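Side-chain contacts in predicted phosphatase, HAD family (Clostridium acetobutylicum, PDB 3MC1), which is a predicted phosphatase of the haloacid dehalogenase superfamily and probably hydrolyses phosphate esters, though its substrate is not established: residues E20-T23 / K24-Y28; D89-E92 / A93-S96; L155-S159 / D160-M164; D208-H211 / K212-E216. One frame throughout, in Å; residues are numbered along the deposited sequence.

Contact 1 of 4, residues E20-T23 / K24-Y28; sequences EGIT and KSVKY
The carbonyl oxygen of Gly-21 is gripped twice by one residue: Ser-25 OG donates to Gly-21 O at 2.8 Å, and Ser-25 N reaches Gly-21 O at 3.0 Å. The two donors come from opposite faces of the carbonyl plane, each well tilted from it. The hydroxyl can turn back in this way because OG stands anti to the carbonyl carbon of Ser-25 (chi1 -61°), beside its own backbone N. Thus a buried hydroxyl is satisfied within the helix, where Tyr-73, Tyr-76 and Phe-77 of helix 63-81 cover Ser-25.

One residue earlier along the helix, Glu-20 and Lys-24 run side by side in the same direction, both chains extended. Lys-24 NZ meets the anti lone pair of Glu-20 OE2 at 3.0 Å in a salt bridge, while Glu-20 CG lies 4.0 Å from Lys-24 CE along the shafts. Glu-84 is a weak, more distant second partner of the ammonium.

On the buried side Ile-22 CG2 only just meets Val-26 CG2, at 4.4 Å. Ile-22 touches Asp-12, a ligand of the sodium ion. These i to i+4 pairs are those of a regular alpha-helix, here in a helical region consistent with the cap that many HAD phosphatases insert after the first strand.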
# COMPACT_ATOMS: atom_id res chain seq x y z
N GLU A 20 -6.74 -9.75 6.90
CA GLU A 20 -7.97 -10.51 7.05
C GLU A 20 -8.97 -10.26 5.93
O GLU A 20 -9.39 -11.20 5.25
CB GLU A 20 -8.65 -10.21 8.40
CG GLU A 20 -10.11 -10.65 8.42
CD GLU A 20 -10.78 -10.47 9.77
OE1 GLU A 20 -10.46 -9.47 10.46
OE2 GLU A 20 -11.64 -11.31 10.12
N GLY A 21 -9.34 -9.00 5.74
CA GLY A 21 -10.30 -8.66 4.69
C GLY A 21 -9.82 -8.95 3.28
O GLY A 21 -10.59 -9.40 2.43
N ILE A 22 -8.54 -8.69 3.01
CA ILE A 22 -7.98 -8.92 1.68
C ILE A 22 -7.85 -10.41 1.37
O ILE A 22 -8.24 -10.85 0.29
CB ILE A 22 -6.60 -8.22 1.53
CG1 ILE A 22 -6.79 -6.71 1.64
CG2 ILE A 22 -5.96 -8.57 0.19
CD1 ILE A 22 -5.48 -5.91 1.65
N THR A 23 -7.31 -11.20 2.29
CA THR A 23 -7.15 -12.62 2.02
C THR A 23 -8.52 -13.29 1.90
O THR A 23 -8.69 -14.23 1.12
CB THR A 23 -6.31 -13.34 3.11
OG1 THR A 23 -6.89 -13.12 4.40
CG2 THR A 23 -4.87 -12.82 3.09
N LYS A 24 -9.50 -12.79 2.65
CA LYS A 24 -10.84 -13.35 2.58
C LYS A 24 -11.50 -13.01 1.25
O LYS A 24 -12.25 -13.83 0.70
CB LYS A 24 -11.69 -12.85 3.76
CG LYS A 24 -11.47 -13.65 5.03
CD LYS A 24 -12.31 -13.16 6.20
CE LYS A 24 -12.03 -14.01 7.44
NZ LYS A 24 -12.85 -13.63 8.62
N SER A 25 -11.22 -11.83 0.71
CA SER A 25 -11.79 -11.43 -0.58
C SER A 25 -11.16 -12.27 -1.70
O SER A 25 -11.83 -12.65 -2.66
CB SER A 25 -11.54 -9.93 -0.85
OG SER A 25 -12.16 -9.13 0.14
N VAL A 26 -9.87 -12.56 -1.57
CA VAL A 26 -9.19 -13.38 -2.56
C VAL A 26 -9.73 -14.81 -2.49
O VAL A 26 -10.01 -15.42 -3.52
CB VAL A 26 -7.67 -13.39 -2.31
CG1 VAL A 26 -6.97 -14.29 -3.34
CG2 VAL A 26 -7.13 -11.96 -2.38
N LYS A 27 -9.88 -15.34 -1.28
CA LYS A 27 -10.40 -16.69 -1.10
C LYS A 27 -11.80 -16.78 -1.68
O LYS A 27 -12.15 -17.77 -2.33
CB LYS A 27 -10.42 -17.09 0.38
CG LYS A 27 -11.02 -18.47 0.61
CD LYS A 27 -11.35 -18.70 2.08
CE LYS A 27 -10.27 -19.51 2.79
NZ LYS A 27 -10.31 -20.95 2.40
N TYR A 28 -12.60 -15.75 -1.44
CA TYR A 28 -13.97 -15.72 -1.96
C TYR A 28 -13.94 -15.76 -3.49
O TYR A 28 -14.76 -16.44 -4.11
CB TYR A 28 -14.69 -14.44 -1.53
CG TYR A 28 -15.99 -14.22 -2.28
CD1 TYR A 28 -17.13 -14.94 -1.93
CD2 TYR A 28 -16.05 -13.35 -3.36
CE1 TYR A 28 -18.32 -14.80 -2.66
CE2 TYR A 28 -17.23 -13.20 -4.10
CZ TYR A 28 -18.36 -13.93 -3.74
OH TYR A 28 -19.52 -13.81 -4.46

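Contact 2 of 4, residues D89-E92 / A93-S96; sequences DGIE and ALLS
The branches of Ile-91 are set so that each meets a different leucine: CG2 lies anti to the backbone N, and CG1, beside the backbone N (chi1 -76°), carries CD1 toward Leu-94. Leu-95 answers with CG beside its own backbone N (chi1 -60°), which brings its CD1 methyl to 4.0 Å from Ile-91 CG2; the two side chains cross at a slant. Leu-94 is swung differently, with CG anti to N (chi1 173°), and its CD2 approaches Ile-91 CD1 at 4.2 Å. The isoleucine therefore touches both neighbours, three and four residues on, through separate methyls.

Backbone bonds set this spacing. Leu-94 N donates to Gly-90 O at 2.9 Å, and Leu-95 N donates to Ile-91 O at 2.9 Å. Ser-96 N to Glu-92 O, also 2.9 Å, continues the ladder. Gly-90, with a positive phi, occupies the N-cap position, and Ala-93 CB packs against Gly-90 O at 3.4 Å.

The apolar side is buried by other elements: Val-207 covers Ile-91 and Leu-94, Leu-15 and Tyr-187 also touch Ile-91, and Phe-129 lies on Leu-95. Glu-92, on the exposed side, extends to a hydrogen bond between its OE2 and Tyr-128 OH. Together these features describe the opening turns of an amphipathic alpha-helix, glycine at its N-cap, flanking the parallel sheet of the Rossmann-like HAD core.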
# COMPACT_ATOMS: atom_id res chain seq x y z
N ASP A 89 -0.66 -0.33 15.41
CA ASP A 89 -0.43 0.45 16.62
C ASP A 89 0.65 1.50 16.38
O ASP A 89 1.66 1.24 15.71
CB ASP A 89 0.01 -0.45 17.78
CG ASP A 89 -1.06 -1.44 18.20
OD1 ASP A 89 -2.25 -1.04 18.29
OD2 ASP A 89 -0.72 -2.62 18.46
N GLY A 90 0.44 2.69 16.92
CA GLY A 90 1.41 3.76 16.77
C GLY A 90 1.27 4.60 15.52
O GLY A 90 1.79 5.71 15.48
N ILE A 91 0.56 4.10 14.51
CA ILE A 91 0.41 4.85 13.27
C ILE A 91 -0.24 6.23 13.40
O ILE A 91 0.30 7.21 12.90
CB ILE A 91 -0.35 4.04 12.19
CG1 ILE A 91 0.57 2.98 11.58
CG2 ILE A 91 -0.87 4.99 11.10
CD1 ILE A 91 1.80 3.54 10.88
N GLU A 92 -1.39 6.33 14.05
CA GLU A 92 -1.99 7.64 14.17
C GLU A 92 -1.07 8.60 14.94
O GLU A 92 -0.95 9.77 14.58
CB GLU A 92 -3.36 7.57 14.86
CG GLU A 92 -3.96 8.93 15.13
CD GLU A 92 -5.45 8.87 15.39
OE1 GLU A 92 -5.96 7.80 15.79
OE2 GLU A 92 -6.12 9.91 15.22
N ALA A 93 -0.41 8.09 15.98
CA ALA A 93 0.52 8.90 16.76
C ALA A 93 1.62 9.42 15.81
O ALA A 93 1.99 10.60 15.84
CB ALA A 93 1.14 8.07 17.85
N LEU A 94 2.10 8.54 14.94
CA LEU A 94 3.13 8.89 13.96
C LEU A 94 2.65 10.02 13.04
O LEU A 94 3.33 11.04 12.90
CB LEU A 94 3.49 7.66 13.10
CG LEU A 94 4.43 7.94 11.91
CD1 LEU A 94 5.79 8.43 12.42
CD2 LEU A 94 4.60 6.69 11.08
N LEU A 95 1.48 9.83 12.43
CA LEU A 95 0.90 10.82 11.53
C LEU A 95 0.73 12.18 12.20
O LEU A 95 1.03 13.21 11.60
CB LEU A 95 -0.46 10.34 11.02
CG LEU A 95 -0.45 9.02 10.25
CD1 LEU A 95 -1.89 8.63 9.87
CD2 LEU A 95 0.40 9.18 9.01
N SER A 96 0.22 12.17 13.43
CA SER A 96 0.02 13.42 14.15
C SER A 96 1.37 14.11 14.35
O SER A 96 1.52 15.28 14.01
CB SER A 96 -0.62 13.15 15.52
OG SER A 96 -0.95 14.37 16.17

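Contact 3 of 4, residues L155-S159 / D160-M164; sequences LNIKS and DDAIM
Ile-157 and Ala-162 form the tight, buried part of this turn: Ile-157 CG2 sits 3.6 Å from Ala-162 CB, methyl against methyl. That branch lies anti to the backbone N of Ile-157, while CG1 is placed beside the N (chi1 -57°). Tyr-6 touches both residues, and Met-152 also touches Ile-157, so the pair is enclosed by the strand and helix nearby.

The other side is polar and more open. Asp-161 N donates to Lys-158 O at 2.9 Å, closing a type I beta-turn over residues 158-161; the donor stands above the carbonyl plane, 54° out of it, and so is not aligned with a lone pair. A water spans the same turn, accepting from Lys-158 N at 3.1 Å and donating to Asp-161 OD2 at 2.7 Å. The second oxygen of that carboxylate, OD1, accepts from Asn-5 N, so both its oxygens are engaged. Asp-160 folds back with chi1 68°, and its OD1 comes to 3.2 Å from Lys-158 CB, whereas the lysine chain bends away from the turn. Ser-159 OG is tied to Asn-178 O.

The turn follows the Schellman motif that ends helix 144-155, with Asn-156 at positive phi, and leads into strand 162-166. That strand lies between parallel strands 6-9 and 182-185: Ile-163 bonds through its backbone to Tyr-6 and Leu-8, Met-164 to Pro-181 and Ile-183.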
# COMPACT_ATOMS: atom_id res chain seq x y z
N LEU A 155 0.47 16.98 -7.01
CA LEU A 155 0.81 17.89 -5.92
C LEU A 155 2.07 18.71 -6.22
O LEU A 155 2.52 19.49 -5.39
CB LEU A 155 1.01 17.10 -4.63
CG LEU A 155 -0.24 16.42 -4.06
CD1 LEU A 155 0.13 15.20 -3.22
CD2 LEU A 155 -1.00 17.43 -3.24
N ASN A 156 2.62 18.51 -7.41
CA ASN A 156 3.84 19.19 -7.83
C ASN A 156 4.97 18.97 -6.82
O ASN A 156 5.59 19.92 -6.34
CB ASN A 156 3.58 20.69 -8.00
CG ASN A 156 4.72 21.40 -8.68
OD1 ASN A 156 5.13 21.01 -9.77
ND2 ASN A 156 5.24 22.44 -8.05
N ILE A 157 5.21 17.70 -6.51
CA ILE A 157 6.25 17.30 -5.58
C ILE A 157 7.51 16.94 -6.36
O ILE A 157 7.45 16.22 -7.37
CB ILE A 157 5.79 16.05 -4.77
CG1 ILE A 157 4.48 16.36 -4.04
CG2 ILE A 157 6.88 15.62 -3.79
CD1 ILE A 157 3.86 15.15 -3.37
N LYS A 158 8.65 17.44 -5.90
CA LYS A 158 9.93 17.16 -6.56
C LYS A 158 10.60 15.97 -5.88
O LYS A 158 10.41 15.74 -4.69
CB LYS A 158 10.85 18.38 -6.49
CG LYS A 158 10.33 19.63 -7.19
CD LYS A 158 10.09 19.39 -8.67
CE LYS A 158 9.74 20.69 -9.38
NZ LYS A 158 8.57 21.36 -8.76
N SER A 159 11.40 15.24 -6.65
CA SER A 159 12.10 14.07 -6.14
C SER A 159 13.01 14.34 -4.95
O SER A 159 13.26 13.45 -4.13
CB SER A 159 12.93 13.44 -7.27
OG SER A 159 12.08 12.95 -8.29
N ASP A 160 13.50 15.57 -4.83
CA ASP A 160 14.39 15.91 -3.73
C ASP A 160 13.63 16.49 -2.54
O ASP A 160 14.23 17.03 -1.61
CB ASP A 160 15.45 16.91 -4.21
CG ASP A 160 14.87 18.26 -4.56
OD1 ASP A 160 13.67 18.34 -4.91
OD2 ASP A 160 15.62 19.26 -4.51
N ASP A 161 12.31 16.36 -2.57
CA ASP A 161 11.48 16.90 -1.49
C ASP A 161 10.50 15.86 -0.93
O ASP A 161 9.53 16.21 -0.27
CB ASP A 161 10.72 18.12 -2.00
CG ASP A 161 10.12 18.94 -0.89
OD1 ASP A 161 10.77 19.06 0.18
OD2 ASP A 161 9.01 19.47 -1.08
N ALA A 162 10.77 14.58 -1.18
CA ALA A 162 9.87 13.55 -0.70
C ALA A 162 10.52 12.19 -0.57
O ALA A 162 11.56 11.93 -1.18
CB ALA A 162 8.67 13.45 -1.62
N ILE A 163 9.91 11.33 0.23
CA ILE A 163 10.38 9.96 0.44
C ILE A 163 9.16 9.04 0.35
O ILE A 163 8.02 9.48 0.50
CB ILE A 163 11.04 9.79 1.82
CG1 ILE A 163 10.01 10.05 2.92
CG2 ILE A 163 12.22 10.76 1.96
CD1 ILE A 163 10.47 9.58 4.31
N MSE A 164 9.40 7.75 0.11
CA MSE A 164 8.32 6.77 0.01
C MSE A 164 8.45 5.73 1.11
O MSE A 164 9.53 5.19 1.34
CB MSE A 164 8.38 6.09 -1.37
CG MSE A 164 7.37 4.98 -1.58
SE MSE A 164 5.54 5.61 -1.51
CE MSE A 164 4.64 3.88 -1.30
O HOH W 1 8.40 19.59 -3.66

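Contact 4 of 4, residues D208-H211 / K212-E216; sequences DELH and KKILE
Lys-212 N donates to Asp-208 O at 3.1 Å, and the N-H is almost straight on its acceptor, at 171°. Lys-213 N to Glu-209 O and Ile-214 N to Leu-210 O, both 3.0 Å, continue the same i to i+4 series. At the next step the bond weakens: Leu-215 N stands 3.3 Å from His-211 O, close to where the helix finishes.

The side-chain charges above this ladder are held loosely. Lys-212 NZ and Asp-208 OD2 make a long salt bridge of 3.9 Å, because the last torsion of the lysine bends and presents CE to the carboxylate first, with Lys-212 CE 3.2 Å from Asp-208 OD2. Glu-209 slants across the same lysine and meets its chain rather than its ammonium. Any attraction here is probably a weak, solvent-screened one.

These residues belong to the C-terminal helix 207-215, which packs on one face of the parallel sheet of the HAD core, beside helix 91-101. On it, His-211 has CG anti to the backbone N (chi1 -172°), and NE2 is hydrogen-bonded to Ser-97 OG of that neighbouring helix. The bond helps to fix the rotation of the imidazole. Leu-215 CD1 then abuts the ring edge near its plane, 3.4 Å from His-211 CE1.

Toward the sheet, Leu-210 CG and Ile-214 CD1 approach to 4.2 Å. Ile-183 touches both residues, Val-185 and Val-204 add to the covering of Leu-210, and Phe-103 lies against Ile-214 and Leu-215.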
# COMPACT_ATOMS: atom_id res chain seq x y z
N ASP A 208 7.85 3.08 15.51
CA ASP A 208 8.68 4.04 16.22
C ASP A 208 10.00 4.22 15.49
O ASP A 208 10.52 5.33 15.40
CB ASP A 208 8.94 3.58 17.66
CG ASP A 208 9.66 4.65 18.47
OD1 ASP A 208 9.13 5.78 18.56
OD2 ASP A 208 10.74 4.36 19.02
N GLU A 209 10.54 3.11 14.98
CA GLU A 209 11.80 3.15 14.23
C GLU A 209 11.57 3.97 12.97
O GLU A 209 12.46 4.68 12.50
CB GLU A 209 12.23 1.74 13.83
CG GLU A 209 12.72 0.87 14.97
CD GLU A 209 14.19 1.07 15.26
OE1 GLU A 209 14.89 0.06 15.47
OE2 GLU A 209 14.65 2.24 15.30
N LEU A 210 10.36 3.85 12.41
CA LEU A 210 9.98 4.57 11.20
C LEU A 210 9.97 6.06 11.51
O LEU A 210 10.49 6.87 10.74
CB LEU A 210 8.59 4.10 10.75
CG LEU A 210 7.94 4.76 9.54
CD1 LEU A 210 8.86 4.68 8.32
CD2 LEU A 210 6.61 4.06 9.26
N HIS A 211 9.39 6.42 12.65
CA HIS A 211 9.32 7.82 13.06
C HIS A 211 10.72 8.42 13.12
O HIS A 211 10.98 9.46 12.51
CB HIS A 211 8.65 7.91 14.43
CG HIS A 211 8.36 9.32 14.87
ND1 HIS A 211 9.34 10.28 14.99
CD2 HIS A 211 7.20 9.93 15.20
CE1 HIS A 211 8.79 11.42 15.37
NE2 HIS A 211 7.49 11.23 15.51
N LYS A 212 11.62 7.76 13.85
CA LYS A 212 12.99 8.22 14.02
C LYS A 212 13.71 8.40 12.69
O LYS A 212 14.36 9.42 12.45
CB LYS A 212 13.79 7.22 14.86
CG LYS A 212 13.23 6.97 16.25
CD LYS A 212 14.12 5.98 17.00
CE LYS A 212 13.61 5.71 18.41
NZ LYS A 212 13.60 6.94 19.24
N LYS A 213 13.57 7.41 11.81
CA LYS A 213 14.21 7.42 10.50
C LYS A 213 13.73 8.55 9.60
O LYS A 213 14.52 9.14 8.87
CB LYS A 213 13.98 6.08 9.80
CG LYS A 213 14.91 5.85 8.62
CD LYS A 213 16.34 5.69 9.10
CE LYS A 213 17.25 5.08 8.04
NZ LYS A 213 18.61 4.84 8.58
N ILE A 214 12.44 8.83 9.63
CA ILE A 214 11.90 9.90 8.81
C ILE A 214 12.57 11.21 9.18
O ILE A 214 12.94 12.01 8.32
CB ILE A 214 10.37 10.05 8.98
CG1 ILE A 214 9.66 8.83 8.39
CG2 ILE A 214 9.88 11.32 8.30
CD1 ILE A 214 8.15 8.86 8.56
N LEU A 215 12.73 11.43 10.48
CA LEU A 215 13.35 12.65 10.96
C LEU A 215 14.83 12.74 10.61
O LEU A 215 15.25 13.67 9.91
CB LEU A 215 13.17 12.76 12.48
CG LEU A 215 11.73 12.92 12.99
CD1 LEU A 215 11.72 12.91 14.51
CD2 LEU A 215 11.13 14.22 12.46
N GLU A 216 15.64 11.79 11.06
CA GLU A 216 17.06 11.87 10.76
C GLU A 216 17.38 11.84 9.27
O GLU A 216 18.54 11.87 8.88
CB GLU A 216 17.86 10.81 11.51
CG GLU A 216 17.35 9.39 11.45
CD GLU A 216 18.26 8.45 12.22
OE1 GLU A 216 19.42 8.26 11.79
OE2 GLU A 216 17.81 7.89 13.25

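How the contacts relate
Contact 1 stands apart: its centre is 26 to 33 Å from the other three, and its nearest atoms are at least about 14 Å from theirs. It is also the most buried of the set, yet combines an internally bonded hydroxyl with a close surface ion pair. Contacts 2 and 4, their centres about 12 Å apart, hold neighbouring helices together, Leu-94 CD1 lying 3.5 Å from His-211 CD2; contact 2 relies on aliphatic packing, contact 4 adds a loose ion pair and a ring edge. Contact 3 is a turn into a central strand, uses water as well as methyls, and meets contact 4 through Ile-163 and Ile-214.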